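PDB 4GQ2: nucleoporin nup120 from Schizosaccharomyces pombe, which serves as a structural component of the nuclear pore complex, where nucleoporins can also serve as docking partners for transiently associated transport factors. Local coordinates for residues T181-V186 and K195-P200; R136-I141 and L161-I166; P165-N170 and H205-I210. One frame throughout, in Å; residues are numbered along the deposited sequence.

Interaction 1: residues T181-V186 and K195-P200; sequences TSEICV and KIILNP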
loop_
_atom_site.group_PDB
_atom_site.type_symbol
_atom_site.label_atom_id
_atom_site.label_comp_id
_atom_site.label_asym_id
_atom_site.label_seq_id
_atom_site.Cartn_x
_atom_site.Cartn_y
_atom_site.Cartn_z
ATOM N N THR A 181 28.829 25.692 -20.991
ATOM C CA THR A 181 28.990 25.857 -19.549
ATOM C C THR A 181 29.469 27.250 -19.157
ATOM O O THR A 181 29.601 27.548 -17.974
ATOM C CB THR A 181 29.941 24.800 -18.945
ATOM O OG1 THR A 181 31.023 24.542 -19.851
ATOM C CG2 THR A 181 29.187 23.510 -18.674
ATOM N N SER A 182 29.719 28.106 -20.142
ATOM C CA SER A 182 30.171 29.463 -19.855
ATOM C C SER A 182 29.468 30.514 -20.711
ATOM O O SER A 182 29.605 31.715 -20.464
ATOM C CB SER A 182 31.689 29.566 -20.017
ATOM O OG SER A 182 32.071 29.348 -21.366
ATOM N N GLU A 183 28.708 30.060 -21.705
ATOM C CA GLU A 183 28.021 30.965 -22.628
ATOM C C GLU A 183 26.521 30.724 -22.670
ATOM O O GLU A 183 26.063 29.584 -22.723
ATOM C CB GLU A 183 28.606 30.844 -24.041
ATOM C CG GLU A 183 30.032 31.365 -24.191
ATOM C CD GLU A 183 30.772 30.713 -25.345
ATOM O OE1 GLU A 183 31.050 29.492 -25.273
ATOM O OE2 GLU A 183 31.082 31.425 -26.323
ATOM N N ILE A 184 25.767 31.816 -22.651
ATOM C CA ILE A 184 24.314 31.772 -22.782
ATOM C C ILE A 184 23.801 32.966 -23.597
ATOM O O ILE A 184 24.355 34.062 -23.530
ATOM C CB ILE A 184 23.615 31.709 -21.396
ATOM C CG1 ILE A 184 22.095 31.617 -21.556
ATOM C CG2 ILE A 184 23.996 32.904 -20.525
ATOM C CD1 ILE A 184 21.416 30.781 -20.502
ATOM N N CYS A 185 22.754 32.734 -24.378
ATOM C CA CYS A 185 22.058 33.803 -25.074
ATOM C C CYS A 185 20.740 34.126 -24.393
ATOM O O CYS A 185 20.018 33.230 -23.957
ATOM C CB CYS A 185 21.796 33.422 -26.526
ATOM S SG CYS A 185 23.296 33.226 -27.504
ATOM N N VAL A 186 20.436 35.417 -24.315
ATOM C CA VAL A 186 19.215 35.905 -23.693
ATOM C C VAL A 186 18.583 36.933 -24.629
ATOM O O VAL A 186 19.216 37.923 -24.996
ATOM C CB VAL A 186 19.503 36.543 -22.313
ATOM C CG1 VAL A 186 18.234 37.097 -21.684
ATOM C CG2 VAL A 186 20.168 35.541 -21.382
ATOM N N LYS A 195 24.600 37.953 -25.903
ATOM C CA LYS A 195 25.349 36.769 -25.510
ATOM C C LYS A 195 26.158 37.110 -24.267
ATOM O O LYS A 195 27.095 37.908 -24.322
ATOM C CB LYS A 195 26.259 36.265 -26.638
ATOM C CG LYS A 195 26.934 34.937 -26.319
ATOM C CD LYS A 195 28.041 34.589 -27.304
ATOM C CE LYS A 195 27.499 33.895 -28.543
ATOM N NZ LYS A 195 28.578 33.628 -29.534
ATOM N N ILE A 196 25.767 36.520 -23.142
ATOM C CA ILE A 196 26.498 36.680 -21.897
ATOM C C ILE A 196 27.586 35.610 -21.813
ATOM O O ILE A 196 27.285 34.419 -21.862
ATOM C CB ILE A 196 25.550 36.612 -20.679
ATOM C CG1 ILE A 196 24.475 37.702 -20.792
ATOM C CG2 ILE A 196 26.333 36.740 -19.375
ATOM C CD1 ILE A 196 23.273 37.500 -19.895
ATOM N N ILE A 197 28.846 36.047 -21.711
ATOM C CA ILE A 197 29.987 35.133 -21.610
ATOM C C ILE A 197 30.659 35.291 -20.253
ATOM O O ILE A 197 31.097 36.385 -19.888
ATOM C CB ILE A 197 31.039 35.344 -22.732
ATOM C CG1 ILE A 197 30.409 35.225 -24.123
ATOM C CG2 ILE A 197 32.187 34.345 -22.604
ATOM C CD1 ILE A 197 30.112 36.558 -24.772
ATOM N N LEU A 198 30.746 34.184 -19.522
ATOM C CA LEU A 198 31.241 34.199 -18.152
ATOM C C LEU A 198 32.622 33.577 -18.046
ATOM O O LEU A 198 32.977 32.673 -18.809
ATOM C CB LEU A 198 30.285 33.444 -17.224
ATOM C CG LEU A 198 28.778 33.602 -17.421
ATOM C CD1 LEU A 198 28.067 32.355 -16.931
ATOM C CD2 LEU A 198 28.240 34.841 -16.726
ATOM N N ASN A 199 33.395 34.084 -17.093
ATOM C CA ASN A 199 34.651 33.476 -16.702
ATOM C C ASN A 199 34.435 32.961 -15.287
ATOM O O ASN A 199 34.569 33.716 -14.322
ATOM C CB ASN A 199 35.786 34.502 -16.760
ATOM C CG ASN A 199 37.115 33.894 -17.171
ATOM O OD1 ASN A 199 37.178 32.778 -17.693
ATOM N ND2 ASN A 199 38.190 34.639 -16.952
ATOM N N PRO A 200 34.051 31.675 -15.160
ATOM C CA PRO A 200 33.667 31.111 -13.865
ATOM C C PRO A 200 34.799 31.155 -12.837
ATOM O O PRO A 200 34.538 31.090 -11.636
ATOM C CB PRO A 200 33.306 29.658 -14.206
ATOM C CG PRO A 200 33.011 29.658 -15.670
ATOM C CD PRO A 200 33.956 30.673 -16.239
#

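Interaction 2: residues R136-I141 and L161-I166; sequences RVLYYI and LCYRPI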
loop_
_atom_site.group_PDB
_atom_site.type_symbol
_atom_site.label_atom_id
_atom_site.label_comp_id
_atom_site.label_asym_id
_atom_site.label_seq_id
_atom_site.Cartn_x
_atom_site.Cartn_y
_atom_site.Cartn_z
ATOM N N ARG A 136 15.881 40.273 -12.247
ATOM C CA ARG A 136 16.844 40.340 -13.356
ATOM C C ARG A 136 18.286 40.056 -12.972
ATOM O O ARG A 136 19.206 40.514 -13.651
ATOM C CB ARG A 136 16.744 41.659 -14.132
ATOM C CG ARG A 136 15.484 41.784 -14.963
ATOM C CD ARG A 136 15.444 43.116 -15.677
ATOM N NE ARG A 136 14.077 43.514 -15.990
ATOM C CZ ARG A 136 13.751 44.564 -16.738
ATOM N NH1 ARG A 136 14.699 45.328 -17.270
ATOM N NH2 ARG A 136 12.472 44.844 -16.958
ATOM N N VAL A 137 18.470 39.283 -11.901
ATOM C CA VAL A 137 19.782 38.739 -11.545
ATOM C C VAL A 137 19.994 37.398 -12.263
ATOM O O VAL A 137 19.099 36.559 -12.285
ATOM C CB VAL A 137 19.923 38.555 -10.018
ATOM C CG1 VAL A 137 21.307 38.040 -9.664
ATOM C CG2 VAL A 137 19.664 39.869 -9.289
ATOM N N LEU A 138 21.167 37.212 -12.865
ATOM C CA LEU A 138 21.526 35.941 -13.492
ATOM C C LEU A 138 22.342 35.089 -12.524
ATOM O O LEU A 138 23.377 35.523 -12.010
ATOM C CB LEU A 138 22.311 36.166 -14.790
ATOM C CG LEU A 138 23.071 34.965 -15.379
ATOM C CD1 LEU A 138 22.138 33.918 -15.982
ATOM C CD2 LEU A 138 24.076 35.424 -16.421
ATOM N N TYR A 139 21.873 33.870 -12.282
ATOM C CA TYR A 139 22.547 32.979 -11.360
ATOM C C TYR A 139 23.178 31.820 -12.090
ATOM O O TYR A 139 22.576 31.245 -12.992
ATOM C CB TYR A 139 21.587 32.469 -10.305
ATOM C CG TYR A 139 21.018 33.542 -9.410
ATOM C CD1 TYR A 139 21.698 33.953 -8.259
ATOM C CD2 TYR A 139 19.787 34.134 -9.698
ATOM C CE1 TYR A 139 21.170 34.932 -7.425
ATOM C CE2 TYR A 139 19.248 35.107 -8.865
ATOM C CZ TYR A 139 19.940 35.502 -7.732
ATOM O OH TYR A 139 19.402 36.472 -6.910
ATOM N N TYR A 140 24.401 31.489 -11.691
ATOM C CA TYR A 140 25.161 30.420 -12.319
ATOM C C TYR A 140 25.435 29.348 -11.266
ATOM O O TYR A 140 26.362 29.481 -10.451
ATOM C CB TYR A 140 26.457 30.987 -12.910
ATOM C CG TYR A 140 27.318 29.985 -13.641
ATOM C CD1 TYR A 140 27.085 29.675 -14.977
ATOM C CD2 TYR A 140 28.379 29.361 -13.001
ATOM C CE1 TYR A 140 27.885 28.767 -15.653
ATOM C CE2 TYR A 140 29.183 28.448 -13.665
ATOM C CZ TYR A 140 28.936 28.153 -14.984
ATOM O OH TYR A 140 29.749 27.239 -15.622
ATOM N N ILE A 141 24.610 28.300 -11.286
ATOM C CA ILE A 141 24.603 27.277 -10.235
ATOM C C ILE A 141 25.247 25.970 -10.683
ATOM O O ILE A 141 24.824 25.363 -11.673
ATOM C CB ILE A 141 23.170 27.000 -9.721
ATOM C CG1 ILE A 141 22.547 28.271 -9.139
ATOM C CG2 ILE A 141 23.176 25.903 -8.662
ATOM C CD1 ILE A 141 21.032 28.234 -9.080
ATOM N N LEU A 161 27.287 31.474 -8.334
ATOM C CA LEU A 161 27.840 32.757 -8.761
ATOM C C LEU A 161 26.696 33.657 -9.228
ATOM O O LEU A 161 25.798 33.206 -9.948
ATOM C CB LEU A 161 28.838 32.540 -9.906
ATOM C CG LEU A 161 30.335 32.293 -9.644
ATOM C CD1 LEU A 161 30.621 31.495 -8.380
ATOM C CD2 LEU A 161 30.987 31.625 -10.849
ATOM N N CYS A 162 26.731 34.922 -8.816
ATOM C CA CYS A 162 25.696 35.889 -9.192
ATOM C C CYS A 162 26.211 36.956 -10.142
ATOM O O CYS A 162 27.278 37.539 -9.925
ATOM C CB CYS A 162 25.109 36.561 -7.954
ATOM S SG CYS A 162 24.678 35.375 -6.677
ATOM N N TYR A 163 25.429 37.217 -11.183
ATOM C CA TYR A 163 25.785 38.198 -12.193
ATOM C C TYR A 163 24.650 39.181 -12.412
ATOM O O TYR A 163 23.480 38.798 -12.394
ATOM C CB TYR A 163 26.108 37.502 -13.508
ATOM C CG TYR A 163 27.296 36.576 -13.443
ATOM C CD1 TYR A 163 28.595 37.061 -13.613
ATOM C CD2 TYR A 163 27.125 35.208 -13.229
ATOM C CE1 TYR A 163 29.693 36.211 -13.566
ATOM C CE2 TYR A 163 28.216 34.350 -13.172
ATOM C CZ TYR A 163 29.496 34.855 -13.344
ATOM O OH TYR A 163 30.578 34.007 -13.293
ATOM N N ARG A 164 25.008 40.448 -12.616
ATOM C CA ARG A 164 24.045 41.484 -12.980
ATOM C C ARG A 164 24.420 42.086 -14.335
ATOM O O ARG A 164 25.097 43.114 -14.390
ATOM C CB ARG A 164 23.983 42.571 -11.906
ATOM C CG ARG A 164 23.215 42.177 -10.658
ATOM C CD ARG A 164 23.215 43.315 -9.655
ATOM N NE ARG A 164 22.367 43.023 -8.503
ATOM C CZ ARG A 164 22.260 43.799 -7.428
ATOM N NH1 ARG A 164 22.947 44.932 -7.339
ATOM N NH2 ARG A 164 21.463 43.439 -6.437
ATOM N N PRO A 165 23.973 41.448 -15.434
ATOM C CA PRO A 165 24.346 41.893 -16.776
ATOM C C PRO A 165 23.796 43.281 -17.060
ATOM O O PRO A 165 22.670 43.595 -16.670
ATOM C CB PRO A 165 23.686 40.857 -17.699
ATOM C CG PRO A 165 23.302 39.719 -16.809
ATOM C CD PRO A 165 22.995 40.350 -15.488
ATOM N N ILE A 166 24.603 44.101 -17.727
ATOM C CA ILE A 166 24.267 45.502 -17.966
ATOM C C ILE A 166 23.033 45.645 -18.855
ATOM O O ILE A 166 22.160 46.466 -18.574
ATOM C CB ILE A 166 25.492 46.286 -18.493
ATOM C CG1 ILE A 166 26.501 46.477 -17.350
ATOM C CG2 ILE A 166 25.082 47.635 -19.074
ATOM C CD1 ILE A 166 27.926 46.710 -17.800
#

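Interaction 3: residues P165-N170 and H205-I210; sequences PISFLN and HYEQHI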
loop_
_atom_site.group_PDB
_atom_site.type_symbol
_atom_site.label_atom_id
_atom_site.label_comp_id
_atom_site.label_asym_id
_atom_site.label_seq_id
_atom_site.Cartn_x
_atom_site.Cartn_y
_atom_site.Cartn_z
ATOM N N PRO A 165 23.973 41.448 -15.434
ATOM C CA PRO A 165 24.346 41.893 -16.776
ATOM C C PRO A 165 23.796 43.281 -17.060
ATOM O O PRO A 165 22.670 43.595 -16.670
ATOM C CB PRO A 165 23.686 40.857 -17.699
ATOM C CG PRO A 165 23.302 39.719 -16.809
ATOM C CD PRO A 165 22.995 40.350 -15.488
ATOM N N ILE A 166 24.603 44.101 -17.727
ATOM C CA ILE A 166 24.267 45.502 -17.966
ATOM C C ILE A 166 23.033 45.645 -18.855
ATOM O O ILE A 166 22.160 46.466 -18.574
ATOM C CB ILE A 166 25.492 46.286 -18.493
ATOM C CG1 ILE A 166 26.501 46.477 -17.350
ATOM C CG2 ILE A 166 25.082 47.635 -19.074
ATOM C CD1 ILE A 166 27.926 46.710 -17.800
ATOM N N SER A 167 22.937 44.806 -19.885
ATOM C CA SER A 167 21.779 44.809 -20.784
ATOM C C SER A 167 20.430 44.567 -20.085
ATOM O O SER A 167 19.377 44.923 -20.621
ATOM C CB SER A 167 21.981 43.812 -21.926
ATOM O OG SER A 167 22.127 42.491 -21.439
ATOM N N PHE A 168 20.466 43.985 -18.887
ATOM C CA PHE A 168 19.247 43.708 -18.115
ATOM C C PHE A 168 18.688 44.959 -17.440
ATOM O O PHE A 168 17.558 44.956 -16.953
ATOM C CB PHE A 168 19.508 42.622 -17.055
ATOM C CG PHE A 168 19.707 41.233 -17.619
ATOM C CD1 PHE A 168 20.049 41.029 -18.960
ATOM C CD2 PHE A 168 19.584 40.123 -16.795
ATOM C CE1 PHE A 168 20.242 39.750 -19.461
ATOM C CE2 PHE A 168 19.774 38.838 -17.293
ATOM C CZ PHE A 168 20.106 38.651 -18.626
ATOM N N LEU A 169 19.479 46.026 -17.400
ATOM C CA LEU A 169 19.050 47.252 -16.724
ATOM C C LEU A 169 17.904 47.949 -17.453
ATOM O O LEU A 169 16.963 48.432 -16.820
ATOM C CB LEU A 169 20.229 48.207 -16.503
ATOM C CG LEU A 169 21.234 47.807 -15.408
ATOM C CD1 LEU A 169 22.499 48.649 -15.486
ATOM C CD2 LEU A 169 20.623 47.881 -14.011
ATOM N N ASN A 170 17.965 47.951 -18.782
ATOM C CA ASN A 170 17.019 48.692 -19.610
ATOM C C ASN A 170 16.070 47.796 -20.384
ATOM O O ASN A 170 14.999 48.235 -20.816
ATOM C CB ASN A 170 17.781 49.558 -20.613
ATOM C CG ASN A 170 18.546 50.683 -19.953
ATOM O OD1 ASN A 170 19.665 50.492 -19.483
ATOM N ND2 ASN A 170 17.936 51.869 -19.901
ATOM N N HIS A 205 32.211 38.791 -15.956
ATOM C CA HIS A 205 31.608 38.490 -17.256
ATOM C C HIS A 205 31.657 39.654 -18.203
ATOM O O HIS A 205 31.877 40.800 -17.795
ATOM C CB HIS A 205 30.150 38.111 -17.065
ATOM C CG HIS A 205 29.251 39.297 -16.835
ATOM N ND1 HIS A 205 28.417 39.769 -17.785
ATOM C CD2 HIS A 205 29.099 40.130 -15.724
ATOM C CE1 HIS A 205 27.748 40.834 -17.300
ATOM N NE2 HIS A 205 28.168 41.054 -16.038
ATOM N N TYR A 206 31.417 39.366 -19.481
ATOM C CA TYR A 206 31.127 40.402 -20.468
ATOM C C TYR A 206 30.016 39.959 -21.424
ATOM O O TYR A 206 29.658 38.775 -21.470
ATOM C CB TYR A 206 32.396 40.796 -21.232
ATOM C CG TYR A 206 32.894 39.757 -22.212
ATOM C CD1 TYR A 206 33.704 38.705 -21.791
ATOM C CD2 TYR A 206 32.566 39.836 -23.565
ATOM C CE1 TYR A 206 34.170 37.757 -22.688
ATOM C CE2 TYR A 206 33.028 38.891 -24.467
ATOM C CZ TYR A 206 33.830 37.857 -24.024
ATOM O OH TYR A 206 34.293 36.917 -24.917
ATOM N N GLU A 207 29.477 40.912 -22.183
ATOM C CA GLU A 207 28.399 40.627 -23.135
ATOM C C GLU A 207 28.850 40.802 -24.583
ATOM O O GLU A 207 29.917 41.355 -24.850
ATOM C CB GLU A 207 27.176 41.515 -22.867
ATOM C CG GLU A 207 26.832 41.703 -21.396
ATOM C CD GLU A 207 25.396 42.137 -21.180
ATOM O OE1 GLU A 207 25.167 43.061 -20.367
ATOM O OE2 GLU A 207 24.498 41.550 -21.823
ATOM N N GLN A 208 28.035 40.304 -25.508
ATOM C CA GLN A 208 28.190 40.601 -26.928
ATOM C C GLN A 208 26.831 40.987 -27.508
ATOM O O GLN A 208 25.871 40.212 -27.443
ATOM C CB GLN A 208 28.794 39.419 -27.694
ATOM C CG GLN A 208 30.285 39.218 -27.461
ATOM C CD GLN A 208 30.869 38.058 -28.251
ATOM O OE1 GLN A 208 30.176 37.097 -28.587
ATOM N NE2 GLN A 208 32.158 38.142 -28.545
ATOM N N HIS A 209 26.762 42.203 -28.046
ATOM C CA HIS A 209 25.564 42.723 -28.698
ATOM C C HIS A 209 25.420 42.028 -30.022
ATOM O O HIS A 209 26.331 42.074 -30.853
ATOM C CB HIS A 209 25.711 44.230 -28.904
ATOM C CG HIS A 209 24.410 44.995 -28.825
ATOM N ND1 HIS A 209 24.076 45.748 -27.756
ATOM C CD2 HIS A 209 23.357 45.111 -29.732
ATOM C CE1 HIS A 209 22.871 46.314 -27.965
ATOM N NE2 HIS A 209 22.432 45.924 -29.177
ATOM N N ILE A 210 24.292 41.354 -30.226
ATOM C CA ILE A 210 24.035 40.660 -31.488
ATOM C C ILE A 210 23.045 41.469 -32.326
ATOM O O ILE A 210 21.969 41.839 -31.852
ATOM C CB ILE A 210 23.559 39.205 -31.267
ATOM C CG1 ILE A 210 24.697 38.362 -30.676
ATOM C CG2 ILE A 210 23.069 38.588 -32.574
ATOM C CD1 ILE A 210 24.271 36.997 -30.176
#

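Interaction 1: residues T181-V186 and K195-P200
Glu183 carries a flat carboxylate, but the part of it that meets Ile197 is the aliphatic CG, which lies 3.9 Å from Ile197 CG1 and nearly as close to CG2, the two side chains running side by side. The carboxylate itself only approaches the strand opposite: Glu183 OE2 stands 4.6 Å from Lys195 NZ, opposite charges without direct contact. Each has a closer partner outside the pair, Glu183 OE1 in Ser180 OG and Lys195 NZ in Asn267 OD1. The other flat groups are the peptides. Ile184 N donates to Ile196 O over 3.1 Å, and Ile196 N returns a bond to Ile184 O at 2.9 Å. Further along, Leu198 N reaches Ser182 O, again at 2.9 Å. Cys185 SG rests near Lys195 CG on the same sheet face as Glu183 and Ile197. On the reverse face, Ile184 and Ile196 lie alongside each other; with CG1 of Ile184 anti to its nitrogen (chi1 -178°), the CG2 branch is turned to Ile196 CB, 4.0 Å away. Ile196 CD1 meets Val186 CG2 at the same distance. This isoleucine-valine face packs on strands 126-133 and 138-143 of the preceding blade, as in the stacked sheets of a beta-propeller. The chemistry thus divides by face: apolar branches fill the joint with one neighbouring blade, while on the other face the aliphatic stems of Glu183 and Lys195 pack within the hairpin and their charged ends find hydrogen-bonding partners beyond it.

Interaction 2: residues R136-I141 and L161-I166
Tyr139 and Cys162 form a non-hydrogen-bonded antiparallel pair in which the sulfur approaches the ring obliquely: Cys162 SG is 3.6 Å from Tyr139 CE1, a sulfur-aromatic contact well away from the ring normal (71°). One face of the same ring is taken by Val137 CG1, set toward its rim, and Phe107 meets Tyr139 edge-to-face. On the face of Leu138, Tyr140, Leu161 and Tyr163, Tyr140 and Leu161 point the same way and lie alongside one another, with Tyr140 CD2 and Leu161 CD2 4.1 Å apart. Tyr163, whose CG sits beside its own nitrogen (chi1 -63°), presents its ring edge to the neighbour: Tyr140 CB lies in the plane of that ring, 3.8 Å from Tyr163 CE2. Leu138 passes Tyr163 at a slant, its CD2 touching Tyr163 CB at 4.1 Å, while Leu138 CB meets Pro165 CG just past the strand end. Backbone bonds set the register that brings these side chains together. Leu138 and Tyr163 exchange two of 2.8 Å, N to O in each direction; Tyr140 N donates to Leu161 O, and Leu161 N returns a longer bond to Tyr140 O at 3.1 Å. Strand 160-163 thereby closes the edge of its four-stranded propeller blade. Apart from these main-chain bonds the side-chain contacts are mainly apolar. The hydroxyl of Tyr140 points toward Thr181 O of the next blade, a probable hydrogen bond whose modelled length is too short to be taken literally; otherwise the face of Leu138, Tyr140, Leu161 and Tyr163 is apolar where it packs on Ile196 and Leu198 of that blade.

Interaction 3: residues P165-N170 and H205-I210
Glu207 grips Ser167 with both carboxylate oxygens. Ser167 N donates to Glu207 OE1 over 2.9 Å in an almost linear bond (175°), and Ser167 OG donates to Glu207 OE2 over 2.6 Å. Each oxygen uses its syn lone pair, so the two bonds lie on the inner sides of the carboxylate; the serine OG is brought round by its first torsion (chi1 61°), which places it between the backbone nitrogen and the carbonyl carbon. Glu207 OE2 has a second partner in Thr194 OG1, which ties the carboxylate to its own sheet. An alanine in place of Glu207 has no carboxylate, and Ser167 N, Ser167 OG and Thr194 OG1 would probably lose this partner, leaving the turn less firmly tied to the strand. Outward from this pair, Pro165 CB lies 3.8 Å from Glu207 OE1, and Pro165 CA packs on His205 CE1 at 3.6 Å, oblique to the imidazole. Within the turn, Pro165 CG stands over the centre of the Phe168 ring, and Phe168 N bonds to Pro165 O. Glu207 thus holds the loop to outer strand 204-210; the loop itself, leading from the outer strand of one blade to strand 173-178 of the next, is the blade-to-blade connection characteristic of beta-propellers.

How the interactions relate
Interactions 1 and 2 are buried strand pairings in successive four-stranded propeller blades, whereas interaction 3 lies at the surface, where the loop joining those blades packs on the outer strand of the second. Interactions 1 and 2 meet face to face: Leu198 packs on Tyr140 and Tyr163. Interactions 1 and 3 share a sheet, since 195-200 bonds through its backbone to 205-210 on the side away from 181-186. Interactions 2 and 3 share Pro165 and Ile166, and Arg136 NH1 also holds Phe168 O. Backbone bonds and apolar packing dominate the two inner contacts; the outer one relies on a carboxylate bound to a serine.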